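Side-chain contacts in protein (sliding clamp) (Enterobacteria phage RB69, PDB 1B77), which probably encircles DNA as a three-subunit ring that tethers the replicative polymerase to its template and makes synthesis processive: residues Lys5-Ile8 / Ala9-Asn13; Arg128-Gly132 / Leu133-Thr137; Met197-Ala201 / Gly202-Ala206. All coordinates share one frame; numbering follows the deposited sequence.

Interaction 1 of 3, residues Lys5-Ile8 / Ala9-Asn13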
loop_
_atom_site.group_PDB
_atom_site.type_symbol
_atom_site.label_atom_id
_atom_site.label_comp_id
_atom_site.label_asym_id
_atom_site.label_seq_id
_atom_site.Cartn_x
_atom_site.Cartn_y
_atom_site.Cartn_z
ATOM N N LYS A 5 10.573 13.431 -18.686
ATOM C CA LYS A 5 10.482 12.678 -17.441
ATOM C C LYS A 5 11.583 13.027 -16.441
ATOM O O LYS A 5 11.368 12.960 -15.230
ATOM C CB LYS A 5 10.490 11.173 -17.735
ATOM C CG LYS A 5 9.172 10.647 -18.309
ATOM C CD LYS A 5 8.408 9.811 -17.283
ATOM C CE LYS A 5 7.031 9.408 -17.807
ATOM N NZ LYS A 5 6.309 8.497 -16.861
ATOM N N ASP A 6 12.761 13.387 -16.941
ATOM C CA ASP A 6 13.865 13.766 -16.061
ATOM C C ASP A 6 13.513 15.066 -15.343
ATOM O O ASP A 6 13.697 15.198 -14.129
ATOM C CB ASP A 6 15.150 13.970 -16.858
ATOM C CG ASP A 6 15.739 12.673 -17.345
ATOM O OD1 ASP A 6 16.046 11.803 -16.494
ATOM O OD2 ASP A 6 15.897 12.531 -18.579
ATOM N N THR A 7 13.023 16.033 -16.114
ATOM C CA THR A 7 12.624 17.311 -15.558
ATOM C C THR A 7 11.494 17.074 -14.562
ATOM O O THR A 7 11.529 17.578 -13.447
ATOM C CB THR A 7 12.142 18.260 -16.664
ATOM O OG1 THR A 7 13.250 18.578 -17.515
ATOM C CG2 THR A 7 11.561 19.553 -16.060
ATOM N N ILE A 8 10.505 16.286 -14.978
ATOM C CA ILE A 8 9.359 15.960 -14.140
ATOM C C ILE A 8 9.781 15.333 -12.821
ATOM O O ILE A 8 9.211 15.635 -11.770
ATOM C CB ILE A 8 8.390 14.993 -14.872
ATOM C CG1 ILE A 8 7.742 15.714 -16.066
ATOM C CG2 ILE A 8 7.325 14.481 -13.901
ATOM C CD1 ILE A 8 6.827 14.836 -16.926
ATOM N N ALA A 9 10.780 14.459 -12.874
ATOM C CA ALA A 9 11.260 13.803 -11.663
ATOM C C ALA A 9 11.891 14.814 -10.709
ATOM O O ALA A 9 11.732 14.706 -9.495
ATOM C CB ALA A 9 12.268 12.701 -12.014
ATOM N N ILE A 10 12.601 15.802 -11.245
ATOM C CA ILE A 10 13.212 16.789 -10.371
ATOM C C ILE A 10 12.142 17.714 -9.810
ATOM O O ILE A 10 12.224 18.136 -8.651
ATOM C CB ILE A 10 14.293 17.609 -11.099
ATOM C CG1 ILE A 10 15.423 16.674 -11.551
ATOM C CG2 ILE A 10 14.856 18.668 -10.154
ATOM C CD1 ILE A 10 16.527 17.338 -12.398
ATOM N N LEU A 11 11.133 18.022 -10.621
ATOM C CA LEU A 11 10.047 18.880 -10.163
ATOM C C LEU A 11 9.271 18.207 -9.036
ATOM O O LEU A 11 8.715 18.876 -8.161
ATOM C CB LEU A 11 9.099 19.211 -11.322
ATOM C CG LEU A 11 9.601 20.332 -12.227
ATOM C CD1 LEU A 11 8.722 20.453 -13.460
ATOM C CD2 LEU A 11 9.623 21.642 -11.418
ATOM N N LYS A 12 9.235 16.880 -9.064
ATOM C CA LYS A 12 8.539 16.125 -8.037
ATOM C C LYS A 12 9.314 16.235 -6.716
ATOM O O LYS A 12 8.711 16.279 -5.645
ATOM C CB LYS A 12 8.383 14.660 -8.457
ATOM C CG LYS A 12 7.176 13.973 -7.821
ATOM C CD LYS A 12 6.987 12.532 -8.296
ATOM C CE LYS A 12 5.706 11.913 -7.691
ATOM N NZ LYS A 12 4.429 12.571 -8.170
ATOM N N ASN A 13 10.644 16.292 -6.785
ATOM C CA ASN A 13 11.441 16.442 -5.564
ATOM C C ASN A 13 11.194 17.845 -5.004
ATOM O O ASN A 13 11.090 18.026 -3.795
ATOM C CB ASN A 13 12.935 16.245 -5.855
ATOM C CG ASN A 13 13.826 16.611 -4.662
ATOM O OD1 ASN A 13 14.517 17.631 -4.683
ATOM N ND2 ASN A 13 13.812 15.778 -3.624
#

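Interaction 2 of 3, residues Arg128-Gly132 / Leu133-Thr137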
loop_
_atom_site.group_PDB
_atom_site.type_symbol
_atom_site.label_atom_id
_atom_site.label_comp_id
_atom_site.label_asym_id
_atom_site.label_seq_id
_atom_site.Cartn_x
_atom_site.Cartn_y
_atom_site.Cartn_z
ATOM N N ARG A 128 17.275 6.379 5.531
ATOM C CA ARG A 128 16.531 5.172 5.873
ATOM C C ARG A 128 16.509 4.930 7.376
ATOM O O ARG A 128 15.448 4.744 7.967
ATOM C CB ARG A 128 17.154 3.940 5.200
ATOM C CG ARG A 128 17.135 3.905 3.670
ATOM C CD ARG A 128 15.762 3.653 3.097
ATOM N NE ARG A 128 15.802 3.507 1.641
ATOM C CZ ARG A 128 16.232 2.424 0.999
ATOM N NH1 ARG A 128 16.668 1.366 1.676
ATOM N NH2 ARG A 128 16.238 2.400 -0.327
ATOM N N VAL A 129 17.683 4.925 7.997
ATOM C CA VAL A 129 17.768 4.658 9.425
ATOM C C VAL A 129 17.299 5.811 10.323
ATOM O O VAL A 129 16.813 5.579 11.431
ATOM C CB VAL A 129 19.206 4.247 9.819
ATOM C CG1 VAL A 129 20.126 5.449 9.776
ATOM C CG2 VAL A 129 19.203 3.617 11.195
ATOM N N SER A 130 17.428 7.048 9.854
ATOM C CA SER A 130 16.992 8.189 10.657
ATOM C C SER A 130 15.533 8.041 11.079
ATOM O O SER A 130 15.176 8.302 12.226
ATOM C CB SER A 130 17.174 9.499 9.884
ATOM O OG SER A 130 18.520 9.949 9.959
ATOM N N ARG A 131 14.692 7.613 10.145
ATOM C CA ARG A 131 13.276 7.429 10.424
ATOM C C ARG A 131 13.010 6.312 11.433
ATOM O O ARG A 131 12.081 6.398 12.232
ATOM C CB ARG A 131 12.516 7.139 9.120
ATOM C CG ARG A 131 12.044 8.387 8.387
ATOM C CD ARG A 131 12.760 8.615 7.063
ATOM N NE ARG A 131 12.542 7.535 6.099
ATOM C CZ ARG A 131 12.879 7.611 4.811
ATOM N NH1 ARG A 131 13.457 8.708 4.335
ATOM N NH2 ARG A 131 12.664 6.580 4.001
ATOM N N GLY A 132 13.830 5.267 11.395
ATOM C CA GLY A 132 13.648 4.145 12.303
ATOM C C GLY A 132 14.143 4.343 13.725
ATOM O O GLY A 132 13.729 3.616 14.632
ATOM N N LEU A 133 15.030 5.317 13.923
ATOM C CA LEU A 133 15.584 5.611 15.245
ATOM C C LEU A 133 15.137 6.990 15.721
ATOM O O LEU A 133 15.707 7.543 16.658
ATOM C CB LEU A 133 17.116 5.581 15.201
ATOM C CG LEU A 133 17.832 4.261 14.920
ATOM C CD1 LEU A 133 19.311 4.524 14.680
ATOM C CD2 LEU A 133 17.633 3.319 16.093
ATOM N N GLN A 134 14.115 7.530 15.070
ATOM C CA GLN A 134 13.584 8.850 15.394
ATOM C C GLN A 134 14.673 9.909 15.442
ATOM O O GLN A 134 14.720 10.725 16.364
ATOM C CB GLN A 134 12.840 8.847 16.734
ATOM C CG GLN A 134 11.679 7.877 16.829
ATOM C CD GLN A 134 12.125 6.519 17.304
ATOM O OE1 GLN A 134 12.653 6.387 18.405
ATOM N NE2 GLN A 134 11.923 5.499 16.475
ATOM N N ILE A 135 15.564 9.883 14.458
ATOM C CA ILE A 135 16.621 10.880 14.394
ATOM C C ILE A 135 15.992 12.093 13.722
ATOM O O ILE A 135 15.607 12.032 12.556
ATOM C CB ILE A 135 17.824 10.381 13.561
ATOM C CG1 ILE A 135 18.459 9.165 14.244
ATOM C CG2 ILE A 135 18.851 11.508 13.401
ATOM C CD1 ILE A 135 19.652 8.578 13.518
ATOM N N ASP A 136 15.868 13.185 14.468
ATOM C CA ASP A 136 15.268 14.400 13.936
ATOM C C ASP A 136 16.304 15.489 13.667
ATOM O O ASP A 136 15.973 16.560 13.146
ATOM C CB ASP A 136 14.210 14.922 14.909
ATOM C CG ASP A 136 14.789 15.277 16.270
ATOM O OD1 ASP A 136 15.959 14.929 16.536
ATOM O OD2 ASP A 136 14.062 15.893 17.083
ATOM N N THR A 137 17.557 15.216 14.010
ATOM C CA THR A 137 18.614 16.192 13.806
ATOM C C THR A 137 19.967 15.519 13.661
ATOM O O THR A 137 20.268 14.548 14.355
ATOM C CB THR A 137 18.706 17.166 14.991
ATOM O OG1 THR A 137 19.184 16.461 16.139
ATOM C CG2 THR A 137 17.342 17.756 15.323
#

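Interaction 3 of 3, residues Met197-Ala201 / Gly202-Ala206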
loop_
_atom_site.group_PDB
_atom_site.type_symbol
_atom_site.label_atom_id
_atom_site.label_comp_id
_atom_site.label_asym_id
_atom_site.label_seq_id
_atom_site.Cartn_x
_atom_site.Cartn_y
_atom_site.Cartn_z
ATOM N N MET A 197 29.167 21.346 0.928
ATOM C CA MET A 197 29.880 22.564 1.283
ATOM C C MET A 197 29.249 23.236 2.501
ATOM O O MET A 197 28.089 23.656 2.468
ATOM C CB MET A 197 29.887 23.505 0.088
ATOM C CG MET A 197 30.504 22.859 -1.135
ATOM S SD MET A 197 30.277 23.834 -2.598
ATOM C CE MET A 197 28.637 23.283 -3.115
ATOM N N LEU A 198 30.029 23.332 3.572
ATOM C CA LEU A 198 29.566 23.918 4.822
ATOM C C LEU A 198 30.118 25.328 5.035
ATOM O O LEU A 198 31.301 25.589 4.801
ATOM C CB LEU A 198 29.971 23.005 5.974
ATOM C CG LEU A 198 29.542 21.551 5.757
ATOM C CD1 LEU A 198 30.233 20.647 6.757
ATOM C CD2 LEU A 198 28.034 21.444 5.876
ATOM N N TRP A 199 29.255 26.233 5.487
ATOM C CA TRP A 199 29.655 27.616 5.700
ATOM C C TRP A 199 29.189 28.214 7.008
ATOM O O TRP A 199 28.029 28.077 7.396
ATOM C CB TRP A 199 29.125 28.490 4.573
ATOM C CG TRP A 199 29.298 29.952 4.833
ATOM C CD1 TRP A 199 30.463 30.657 4.801
ATOM C CD2 TRP A 199 28.264 30.896 5.136
ATOM N NE1 TRP A 199 30.220 31.983 5.055
ATOM C CE2 TRP A 199 28.877 32.159 5.258
ATOM C CE3 TRP A 199 26.875 30.799 5.300
ATOM C CZ2 TRP A 199 28.155 33.319 5.548
ATOM C CZ3 TRP A 199 26.153 31.958 5.588
ATOM C CH2 TRP A 199 26.797 33.197 5.705
ATOM N N GLY A 200 30.107 28.916 7.662
ATOM C CA GLY A 200 29.800 29.557 8.923
ATOM C C GLY A 200 30.491 30.903 9.017
ATOM O O GLY A 200 31.684 31.014 8.752
ATOM N N ALA A 201 29.731 31.928 9.375
ATOM C CA ALA A 201 30.257 33.282 9.527
ATOM C C ALA A 201 29.493 33.900 10.680
ATOM O O ALA A 201 28.428 34.485 10.489
ATOM C CB ALA A 201 30.038 34.094 8.255
ATOM N N GLY A 202 30.039 33.759 11.882
ATOM C CA GLY A 202 29.368 34.290 13.049
ATOM C C GLY A 202 28.115 33.478 13.326
ATOM O O GLY A 202 28.152 32.241 13.362
ATOM N N ASP A 203 27.000 34.178 13.500
ATOM C CA ASP A 203 25.713 33.559 13.787
ATOM C C ASP A 203 25.052 32.996 12.525
ATOM O O ASP A 203 23.938 32.473 12.578
ATOM C CB ASP A 203 24.793 34.606 14.407
ATOM C CG ASP A 203 24.448 35.713 13.425
ATOM O OD1 ASP A 203 25.334 36.090 12.625
ATOM O OD2 ASP A 203 23.300 36.209 13.457
ATOM N N LYS A 204 25.728 33.106 11.388
ATOM C CA LYS A 204 25.164 32.605 10.143
ATOM C C LYS A 204 25.802 31.299 9.708
ATOM O O LYS A 204 27.017 31.212 9.536
ATOM C CB LYS A 204 25.305 33.657 9.046
ATOM C CG LYS A 204 24.617 34.949 9.412
ATOM C CD LYS A 204 24.506 35.876 8.233
ATOM C CE LYS A 204 23.606 37.049 8.564
ATOM N NZ LYS A 204 23.411 37.917 7.372
ATOM N N VAL A 205 24.966 30.281 9.543
ATOM C CA VAL A 205 25.425 28.967 9.128
ATOM C C VAL A 205 24.495 28.395 8.072
ATOM O O VAL A 205 23.281 28.550 8.151
ATOM C CB VAL A 205 25.490 27.995 10.322
ATOM C CG1 VAL A 205 26.637 28.384 11.233
ATOM C CG2 VAL A 205 24.183 28.030 11.093
ATOM N N ALA A 206 25.076 27.743 7.075
ATOM C CA ALA A 206 24.296 27.138 6.006
ATOM C C ALA A 206 25.099 26.024 5.368
ATOM O O ALA A 206 26.317 25.943 5.539
ATOM C CB ALA A 206 23.920 28.186 4.960
#

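Interaction 1 of 3, residues Lys5-Ile8 / Ala9-Asn13
From K5 to K12 the backbone makes ordinary alpha-helical turns, the amides of A9, I10, L11 and K12 each reaching back four residues, as in the 2.9 Å bond from A9 N to K5 O and the 3.0 Å bond from K12 N to I8 O. The side-chain meeting is T7 with L11, one turn apart on the buried side. They lie side by side and point the same way, T7 CG2 standing 4.0 Å from L11 CD1. T7 turns its methyl to this apolar neighbour because CG2 sits opposite the backbone N; the hydroxyl, beside that N, is taken by D46 in a hydrogen bond that satisfies a buried polar atom. I10 instead leans on backbone, its CG1 3.4 Å from D6 O. A9 CB, on an exposed residue, rests 3.3 Å from K5 O. This is the opening helix of the clamp chain; K5 and D6 are exposed, while K12, also exposed, touches L61 and S62 of helix 57-64. L11 and I10 both pack on I29 of strand 28-32, L11 also meets L61, and N13 hydrogen-bonds Y216 of strand 215-219, so the helix bridges a neighbouring helix and the sheet.

Interaction 2 of 3, residues Arg128-Gly132 / Leu133-Thr137
V129 lays its CG2 methyl against L133, 3.6 Å from CD1 and 4.0 Å from CG, the two buried side chains crossing at a slant one turn apart. With CG2 opposite the backbone N, V129 sends this branch on toward the end of the helix, where L133 follows. The backbone backs up the pair: L133 N bonds to V129 O at 3.1 Å, with a weaker second bond to S130 O. Next along, I135 folds back over S130. S130 OG is 3.7 Å from I135 CB and 3.8 Å from I135 CG2, while the hydroxyl itself is hydrogen-bonded to L126 O one turn earlier, so its polar need is met inside the helix and its flank is left to pack against isoleucine. The turn that makes this possible resembles a Schellman motif at the C-terminal end of helix 120-132. Q134 takes up a left-handed backbone (phi 51°, psi 44°), and I135 N closes a six-residue turn on S130 O at 2.8 Å, with an N-H...O angle of 163°; the companion approach, Q134 N to R131 O, is long at 3.7 Å. Q134 bends at chi2, bringing its amide NE2 back to 3.2 Å from G132 O. Beyond the turn the chain enters strand 137-143, with D136 and T137 forming a classic beta bulge opposite Y152. Y165 of strand 165-171 packs against V129 and I135; V129 also meets I63, and L133 meets W92, of a neighbouring subunit.

Interaction 3 of 3, residues Met197-Ala201 / Gly202-Ala206
W199, A201 and A206 carry most of this contact, in a beta hairpin with a two-residue loop, G202-D203, whose type II' turn runs from A201 to K204. All three side chains, with that of K204, stand on one face of the antiparallel pair. W199 and A206 form a hydrogen-bonded pair, W199 N to A206 O and A206 N to W199 O, each 3.0 Å. The indole swings away from its backbone N (chi1 170°) and, with chi2 at 73°, lies across the neighbouring strand: A206 CB meets its edge in the ring plane, 4.0 Å from CE3, and K204 CB comes to 3.7 Å from CH2, the two side chains running alongside each other. K204 O lies above one face, near the rim. P110 and S113 also touch the tryptophan. At the turn, G202 adopts the positive phi that the first corner of a type II' turn requires. A201 and K204 close the loop with two bonds of unequal quality. A201 N meets K204 O at 2.8 Å, nearly straight at 167°, whereas the return bond from K204 N to A201 O is longer, 3.2 Å, with the donor lying well above the carbonyl plane rather than on an oxygen lone pair.

Along the chain the three contacts come in series, none nesting in or crossing another, and each is local. Interaction 1 is a run of helix 5-15 in the N-terminal half of the chain; interaction 2 turns the chain out of helix 120-132 toward strand 137-143; interaction 3 reverses it between strands 194-201 and 204-210. Interactions 1 and 3 lie on opposite sides of the chain's centre, about 30 Å apart between centres, yet the six-stranded sheet that holds the hairpin also contains strand 28-32, on which the first helix packs. Helix 57-64 is a second connection: it flanks interaction 1 within its own subunit, while in a neighbouring subunit it meets interaction 2, joining one chain of the trimer to the next.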